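Local coordinates for exodeoxyribonuclease III (Archaeoglobus fulgidus, PDB 2VOA), which is an AP endonuclease that probably cleaves DNA at abasic sites using magnesium or manganese ions, as in related exonuclease III-type repair enzymes, at residues A[47-59]-A[67-79]. The protein carries 1 engineered substitution. Residues are numbered along the deposited sequence; the frame is centred on the assembly and turned at random.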
ATOM      1  N   ASP A  47       5.859 -13.314  12.718  1.00 30.12           N
ATOM      2  CA  ASP A  47       5.824 -13.728  11.311  1.00 30.09           C
ATOM      3  C   ASP A  47       7.001 -14.656  10.984  1.00 29.27           C
ATOM      4  O   ASP A  47       6.886 -15.535  10.129  1.00 29.49           O
ATOM      5  CB  ASP A  47       5.860 -12.507  10.380  1.00 30.84           C
ATOM      6  CG  ASP A  47       4.634 -11.644  10.500  1.00 33.35           C
ATOM      7  OD1 ASP A  47       3.813 -11.664   9.555  1.00 37.87           O
ATOM      8  OD2 ASP A  47       4.475 -10.955  11.535  1.00 36.74           O
ATOM      9  N   PHE A  48       8.127 -14.443  11.661  1.00 28.79           N
ATOM     10  CA  PHE A  48       9.315 -15.293  11.487  1.00 28.34           C
ATOM     11  C   PHE A  48       9.184 -16.587  12.275  1.00 28.14           C
ATOM     12  O   PHE A  48       9.500 -17.657  11.766  1.00 28.14           O
ATOM     13  CB  PHE A  48      10.556 -14.543  11.920  1.00 28.55           C
ATOM     14  CG  PHE A  48      10.938 -13.444  10.982  1.00 28.95           C
ATOM     15  CD1 PHE A  48      10.378 -12.166  11.116  1.00 28.92           C
ATOM     16  CD2 PHE A  48      11.855 -13.683   9.969  1.00 31.02           C
ATOM     17  CE1 PHE A  48      10.750 -11.131  10.232  1.00 28.86           C
ATOM     18  CE2 PHE A  48      12.222 -12.669   9.075  1.00 29.50           C
ATOM     19  CZ  PHE A  48      11.665 -11.388   9.211  1.00 29.76           C
ATOM     20  N   HIS A  49       8.738 -16.478  13.524  1.00 28.09           N
ATOM     21  CA  HIS A  49       8.524 -17.666  14.362  1.00 28.54           C
ATOM     22  C   HIS A  49       7.606 -18.674  13.672  1.00 28.51           C
ATOM     23  O   HIS A  49       7.841 -19.886  13.722  1.00 28.90           O
ATOM     24  CB  HIS A  49       7.871 -17.313  15.693  1.00 29.25           C
ATOM     25  CG  HIS A  49       8.725 -16.505  16.611  1.00 30.72           C
ATOM     26  ND1 HIS A  49      10.049 -16.222  16.363  1.00 33.52           N
ATOM     27  CD2 HIS A  49       8.440 -15.958  17.817  1.00 31.82           C
ATOM     28  CE1 HIS A  49      10.531 -15.493  17.355  1.00 33.52           C
ATOM     29  NE2 HIS A  49       9.575 -15.321  18.251  1.00 35.64           N
ATOM     30  N   ARG A  50       6.545 -18.167  13.047  1.00 28.60           N
ATOM     31  CA  ARG A  50       5.527 -19.039  12.448  1.00 29.14           C
ATOM     32  C   ARG A  50       6.056 -19.903  11.282  1.00 28.89           C
ATOM     33  O   ARG A  50       5.477 -20.931  10.944  1.00 27.98           O
ATOM     34  CB  ARG A  50       4.268 -18.238  12.080  1.00 29.56           C
ATOM     35  CG  ARG A  50       3.578 -17.629  13.322  1.00 30.65           C
ATOM     36  CD  ARG A  50       2.388 -16.748  12.933  0.50 29.70           C
ATOM     37  NE  ARG A  50       2.614 -15.993  11.699  0.50 32.10           N
ATOM     38  CZ  ARG A  50       2.007 -14.851  11.385  0.50 30.84           C
ATOM     39  NH1 ARG A  50       1.132 -14.300  12.221  0.50 30.41           N
ATOM     40  NH2 ARG A  50       2.274 -14.261  10.229  0.50 28.87           N
ATOM     41  N   ILE A  51       7.173 -19.491  10.686  1.00 29.72           N
ATOM     42  CA  ILE A  51       7.826 -20.299   9.657  1.00 29.20           C
ATOM     43  C   ILE A  51       9.143 -20.914  10.165  1.00 29.72           C
ATOM     44  O   ILE A  51       9.961 -21.388   9.370  1.00 30.17           O
ATOM     45  CB  ILE A  51       8.010 -19.516   8.318  1.00 30.00           C
ATOM     46  CG1 ILE A  51       8.873 -18.254   8.505  1.00 28.84           C
ATOM     47  CG2 ILE A  51       6.644 -19.157   7.733  1.00 30.90           C
ATOM     48  CD1 ILE A  51       9.636 -17.876   7.267  1.00 31.14           C
ATOM     49  N   GLY A  52       9.334 -20.902  11.484  1.00 28.94           N
ATOM     50  CA  GLY A  52      10.421 -21.644  12.113  1.00 28.65           C
ATOM     51  C   GLY A  52      11.749 -20.896  12.151  1.00 29.09           C
ATOM     52  O   GLY A  52      12.811 -21.519  12.242  1.00 29.77           O
ATOM     53  N   TYR A  53      11.685 -19.570  12.101  1.00 28.83           N
ATOM     54  CA  TYR A  53      12.892 -18.733  12.222  1.00 28.54           C
ATOM     55  C   TYR A  53      12.952 -17.953  13.531  1.00 29.27           C
ATOM     56  O   TYR A  53      11.984 -17.298  13.924  1.00 29.67           O
ATOM     57  CB  TYR A  53      13.023 -17.771  11.028  1.00 27.84           C
ATOM     58  CG  TYR A  53      13.634 -18.447   9.823  1.00 26.87           C
ATOM     59  CD1 TYR A  53      12.857 -19.235   8.962  1.00 28.74           C
ATOM     60  CD2 TYR A  53      15.005 -18.325   9.569  1.00 26.64           C
ATOM     61  CE1 TYR A  53      13.428 -19.884   7.858  1.00 27.54           C
ATOM     62  CE2 TYR A  53      15.590 -18.971   8.449  1.00 29.20           C
ATOM     63  CZ  TYR A  53      14.795 -19.738   7.615  1.00 28.88           C
ATOM     64  OH  TYR A  53      15.389 -20.362   6.531  1.00 27.97           O
ATOM     65  N   HIS A  54      14.103 -18.022  14.194  1.00 29.07           N
ATOM     66  CA  HIS A  54      14.450 -17.054  15.222  1.00 29.31           C
ATOM     67  C   HIS A  54      14.740 -15.750  14.520  1.00 28.94           C
ATOM     68  O   HIS A  54      15.170 -15.747  13.359  1.00 27.70           O
ATOM     69  CB  HIS A  54      15.700 -17.494  15.983  1.00 29.71           C
ATOM     70  CG  HIS A  54      15.507 -18.748  16.772  1.00 32.20           C
ATOM     71  ND1 HIS A  54      15.809 -19.999  16.276  1.00 35.36           N
ATOM     72  CD2 HIS A  54      15.034 -18.941  18.021  1.00 31.32           C
ATOM     73  CE1 HIS A  54      15.524 -20.913  17.189  1.00 33.20           C
ATOM     74  NE2 HIS A  54      15.055 -20.297  18.258  1.00 35.99           N
ATOM     75  N   VAL A  55      14.514 -14.646  15.225  1.00 28.75           N
ATOM     76  CA  VAL A  55      14.898 -13.351  14.685  1.00 29.20           C
ATOM     77  C   VAL A  55      15.331 -12.440  15.830  1.00 29.51           C
ATOM     78  O   VAL A  55      14.641 -12.329  16.868  1.00 29.11           O
ATOM     79  CB  VAL A  55      13.779 -12.733  13.775  1.00 28.55           C
ATOM     80  CG1 VAL A  55      12.509 -12.380  14.571  1.00 27.61           C
ATOM     81  CG2 VAL A  55      14.298 -11.546  12.977  1.00 29.79           C
ATOM     82  N   VAL A  56      16.508 -11.850  15.655  1.00 28.62           N
ATOM     83  CA  VAL A  56      16.993 -10.787  16.553  1.00 28.98           C
ATOM     84  C   VAL A  56      17.054  -9.442  15.812  1.00 29.28           C
ATOM     85  O   VAL A  56      17.226  -9.410  14.587  1.00 29.11           O
ATOM     86  CB  VAL A  56      18.339 -11.170  17.235  1.00 29.97           C
ATOM     87  CG1 VAL A  56      18.141 -12.402  18.145  1.00 29.69           C
ATOM     88  CG2 VAL A  56      19.424 -11.469  16.234  1.00 28.88           C
ATOM     89  N   PHE A  57      16.866  -8.342  16.542  1.00 29.80           N
ATOM     90  CA  PHE A  57      16.653  -7.067  15.856  1.00 29.28           C
ATOM     91  C   PHE A  57      17.045  -5.860  16.668  1.00 29.03           C
ATOM     92  O   PHE A  57      16.958  -5.862  17.901  1.00 28.64           O
ATOM     93  CB  PHE A  57      15.196  -6.955  15.397  1.00 29.77           C
ATOM     94  CG  PHE A  57      14.201  -7.430  16.431  1.00 29.23           C
ATOM     95  CD1 PHE A  57      13.713  -6.548  17.407  1.00 29.64           C
ATOM     96  CD2 PHE A  57      13.784  -8.769  16.454  1.00 28.99           C
ATOM     97  CE1 PHE A  57      12.800  -6.989  18.367  1.00 32.15           C
ATOM     98  CE2 PHE A  57      12.865  -9.214  17.426  1.00 31.22           C
ATOM     99  CZ  PHE A  57      12.378  -8.316  18.375  1.00 30.81           C
ATOM    100  N   SER A  58      17.469  -4.815  15.955  1.00 28.94           N
ATOM    101  CA  SER A  58      17.887  -3.573  16.590  1.00 29.59           C
ATOM    102  C   SER A  58      17.513  -2.446  15.655  1.00 29.95           C
ATOM    103  O   SER A  58      18.050  -2.347  14.555  1.00 29.68           O
ATOM    104  CB  SER A  58      19.406  -3.551  16.819  1.00 30.29           C
ATOM    105  OG  SER A  58      19.775  -2.424  17.613  1.00 30.84           O
ATOM    106  N   GLY A  59      16.597  -1.598  16.098  1.00 30.86           N
ATOM    107  CA  GLY A  59      16.151  -0.497  15.277  1.00 32.48           C
ATOM    108  C   GLY A  59      15.395   0.526  16.087  1.00 33.34           C
ATOM    109  O   GLY A  59      14.894   0.232  17.185  1.00 34.76           O
ATOM    110  N   ALA A  67      18.424  -6.609  11.381  1.00 27.35           N
ATOM    111  CA  ALA A  67      17.887  -7.814  12.036  1.00 27.44           C
ATOM    112  C   ALA A  67      18.627  -9.007  11.450  1.00 28.45           C
ATOM    113  O   ALA A  67      19.222  -8.896  10.355  1.00 28.93           O
ATOM    114  CB  ALA A  67      16.382  -7.920  11.783  1.00 27.02           C
ATOM    115  N   ILE A  68      18.640 -10.128  12.189  1.00 28.81           N
ATOM    116  CA  ILE A  68      19.141 -11.390  11.626  1.00 28.08           C
ATOM    117  C   ILE A  68      18.109 -12.472  11.963  1.00 28.63           C
ATOM    118  O   ILE A  68      17.730 -12.632  13.134  1.00 27.54           O
ATOM    119  CB  ILE A  68      20.509 -11.813  12.211  1.00 28.48           C
ATOM    120  CG1 ILE A  68      21.525 -10.668  12.151  1.00 29.88           C
ATOM    121  CG2 ILE A  68      21.025 -13.128  11.510  1.00 28.24           C
ATOM    122  CD1 ILE A  68      22.745 -10.924  13.080  1.00 28.33           C
ATOM    123  N   ALA A  69      17.632 -13.153  10.922  1.00 28.49           N
ATOM    124  CA  ALA A  69      16.774 -14.347  11.075  1.00 28.80           C
ATOM    125  C   ALA A  69      17.621 -15.617  10.906  1.00 29.06           C
ATOM    126  O   ALA A  69      18.560 -15.654  10.081  1.00 29.32           O
ATOM    127  CB  ALA A  69      15.632 -14.307  10.064  1.00 29.22           C
ATOM    128  N   SER A  70      17.323 -16.643  11.695  1.00 28.19           N
ATOM    129  CA  SER A  70      18.109 -17.869  11.634  1.00 28.71           C
ATOM    130  C   SER A  70      17.360 -19.098  12.103  1.00 28.66           C
ATOM    131  O   SER A  70      16.393 -19.005  12.883  1.00 27.40           O
ATOM    132  CB  SER A  70      19.422 -17.705  12.418  1.00 28.12           C
ATOM    133  OG  SER A  70      19.187 -17.419  13.795  1.00 29.02           O
ATOM    134  N   LEU A  71      17.792 -20.256  11.611  1.00 28.23           N
ATOM    135  CA  LEU A  71      17.199 -21.518  12.034  1.00 29.06           C
ATOM    136  C   LEU A  71      17.639 -21.863  13.464  1.00 29.51           C
ATOM    137  O   LEU A  71      16.850 -22.364  14.271  1.00 30.95           O
ATOM    138  CB  LEU A  71      17.575 -22.638  11.048  1.00 28.69           C
ATOM    139  CG  LEU A  71      16.998 -22.453   9.633  1.00 30.59           C
ATOM    140  CD1 LEU A  71      17.583 -23.497   8.680  1.00 30.71           C
ATOM    141  CD2 LEU A  71      15.463 -22.496   9.623  1.00 30.92           C
ATOM    142  N   GLU A  72      18.902 -21.585  13.768  1.00 30.51           N
ATOM    143  CA  GLU A  72      19.440 -21.846  15.107  1.00 31.07           C
ATOM    144  C   GLU A  72      19.313 -20.599  15.988  1.00 31.24           C
ATOM    145  O   GLU A  72      19.364 -19.464  15.490  1.00 32.11           O
ATOM    146  CB  GLU A  72      20.900 -22.309  15.021  1.00 31.33           C
ATOM    147  CG  GLU A  72      21.087 -23.692  14.356  1.00 32.67           C
ATOM    148  CD  GLU A  72      20.209 -24.766  15.008  1.00 37.28           C
ATOM    149  OE1 GLU A  72      20.149 -24.812  16.257  1.00 37.59           O
ATOM    150  OE2 GLU A  72      19.566 -25.563  14.278  1.00 40.30           O
ATOM    151  N   GLU A  73      19.159 -20.808  17.296  1.00 31.38           N
ATOM    152  CA  GLU A  73      19.019 -19.684  18.219  1.00 31.50           C
ATOM    153  C   GLU A  73      20.301 -18.849  18.336  1.00 31.29           C
ATOM    154  O   GLU A  73      21.356 -19.378  18.712  1.00 31.10           O
ATOM    155  CB  GLU A  73      18.564 -20.171  19.600  1.00 32.14           C
ATOM    156  CG  GLU A  73      18.211 -19.040  20.525  1.00 33.72           C
ATOM    157  CD  GLU A  73      17.575 -19.526  21.806  1.00 37.40           C
ATOM    158  OE1 GLU A  73      17.763 -20.708  22.162  1.00 37.22           O
ATOM    159  OE2 GLU A  73      16.882 -18.725  22.461  1.00 39.54           O
ATOM    160  N   PRO A  74      20.218 -17.548  17.991  1.00 32.12           N
ATOM    161  CA  PRO A  74      21.376 -16.669  18.151  1.00 31.97           C
ATOM    162  C   PRO A  74      21.828 -16.554  19.611  1.00 31.57           C
ATOM    163  O   PRO A  74      20.995 -16.561  20.541  1.00 31.89           O
ATOM    164  CB  PRO A  74      20.857 -15.316  17.660  1.00 32.45           C
ATOM    165  CG  PRO A  74      19.776 -15.660  16.698  1.00 34.21           C
ATOM    166  CD  PRO A  74      19.095 -16.830  17.352  1.00 32.29           C
ATOM    167  N   GLU A  75      23.142 -16.519  19.803  1.00 31.73           N
ATOM    168  CA  GLU A  75      23.751 -16.294  21.121  1.00 32.26           C
ATOM    169  C   GLU A  75      24.646 -15.070  21.091  1.00 31.93           C
ATOM    170  O   GLU A  75      25.023 -14.586  20.009  1.00 31.98           O
ATOM    171  CB  GLU A  75      24.616 -17.483  21.532  1.00 32.81           C
ATOM    172  CG  GLU A  75      24.304 -18.744  20.790  1.00 36.39           C
ATOM    173  CD  GLU A  75      24.928 -19.967  21.410  1.00 37.27           C
ATOM    174  OE1 GLU A  75      26.151 -19.957  21.662  1.00 39.38           O
ATOM    175  OE2 GLU A  75      24.188 -20.946  21.597  1.00 39.62           O
ATOM    176  N   ASP A  76      24.980 -14.568  22.282  1.00 32.23           N
ATOM    177  CA  ASP A  76      25.972 -13.494  22.415  1.00 33.25           C
ATOM    178  C   ASP A  76      25.636 -12.308  21.510  1.00 32.41           C
ATOM    179  O   ASP A  76      26.489 -11.807  20.760  1.00 33.09           O
ATOM    180  CB  ASP A  76      27.385 -14.025  22.106  1.00 34.21           C
ATOM    181  CG  ASP A  76      27.806 -15.172  23.030  1.00 37.11           C
ATOM    182  OD1 ASP A  76      27.422 -15.184  24.220  1.00 39.44           O
ATOM    183  OD2 ASP A  76      28.532 -16.069  22.556  1.00 42.33           O
ATOM    184  N   VAL A  77      24.380 -11.874  21.567  1.00 31.35           N
ATOM    185  CA  VAL A  77      23.887 -10.831  20.664  1.00 30.34           C
ATOM    186  C   VAL A  77      24.356  -9.468  21.167  1.00 30.20           C
ATOM    187  O   VAL A  77      24.247  -9.163  22.372  1.00 29.74           O
ATOM    188  CB  VAL A  77      22.341 -10.851  20.576  1.00 30.89           C
ATOM    189  CG1 VAL A  77      21.833  -9.773  19.639  1.00 29.97           C
ATOM    190  CG2 VAL A  77      21.830 -12.223  20.139  1.00 31.32           C
ATOM    191  N   SER A  78      24.907  -8.664  20.257  1.00 29.82           N
ATOM    192  CA  SER A  78      25.291  -7.281  20.600  1.00 30.24           C
ATOM    193  C   SER A  78      24.840  -6.309  19.514  1.00 29.37           C
ATOM    194  O   SER A  78      24.610  -6.712  18.375  1.00 28.22           O
ATOM    195  CB  SER A  78      26.798  -7.159  20.878  1.00 30.64           C
ATOM    196  OG  SER A  78      27.564  -7.433  19.719  1.00 33.45           O
ATOM    197  N   PHE A  79      24.716  -5.031  19.892  1.00 29.96           N
ATOM    198  CA  PHE A  79      24.220  -3.982  18.991  1.00 29.80           C
ATOM    199  C   PHE A  79      25.197  -2.817  18.940  1.00 30.17           C
ATOM    200  O   PHE A  79      25.730  -2.370  19.977  1.00 29.30           O
ATOM    201  CB  PHE A  79      22.863  -3.416  19.478  1.00 31.65           C
ATOM    202  CG  PHE A  79      21.841  -4.469  19.843  1.00 31.82           C
ATOM    203  CD1 PHE A  79      21.337  -4.544  21.151  1.00 36.96           C
ATOM    204  CD2 PHE A  79      21.405  -5.405  18.908  1.00 36.04           C
ATOM    205  CE1 PHE A  79      20.402  -5.534  21.494  1.00 37.77           C
ATOM    206  CE2 PHE A  79      20.465  -6.388  19.254  1.00 34.49           C
ATOM    207  CZ  PHE A  79      19.972  -6.448  20.523  1.00 35.75           C
TER
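Two neighbouring rings, Tyr53 and His54, flank the open end of an antiparallel beta hairpin at the outer side of one sheet of the DNase I-like sandwich. Over one face of the Tyr53 ring lies Leu71 CD2, 3.7 Å from the ring centroid, while Ser70 N sits at the ring edge; the hydroxyl binds Pro28 O. A serine in place of Tyr53 would probably leave Leu71 CD2 without its aromatic surface and Pro28 O without this partner. His54 likewise has an aliphatic group over a ring face and backbone at the edge, but on the opposite face of the hairpin: Glu73 CB stands 3.9 Å from its ring centroid, and Ser70 O lies at the edge. With CG beside the backbone N (chi1 -65°), ND1 reaches Leu71 O in a weak, bent bond of 3.3 Å. Main-chain bonds pair His54 with Ser70 and Val56 with Ile68. Beside Ile68, Val56 turns CG1 to Pro74 CG and Val77 CG2, on the side facing strand 91-96 of the second sheet. Val55 and Ala69 share the opposite face of the hairpin, where the Phe48 ring takes Val55 CG2 over its centre and has Ala69 CB 3.8 Å from CD2. Past the corner at Asp76, Phe79 CD2 packs 3.4 Å from Ser58 CB.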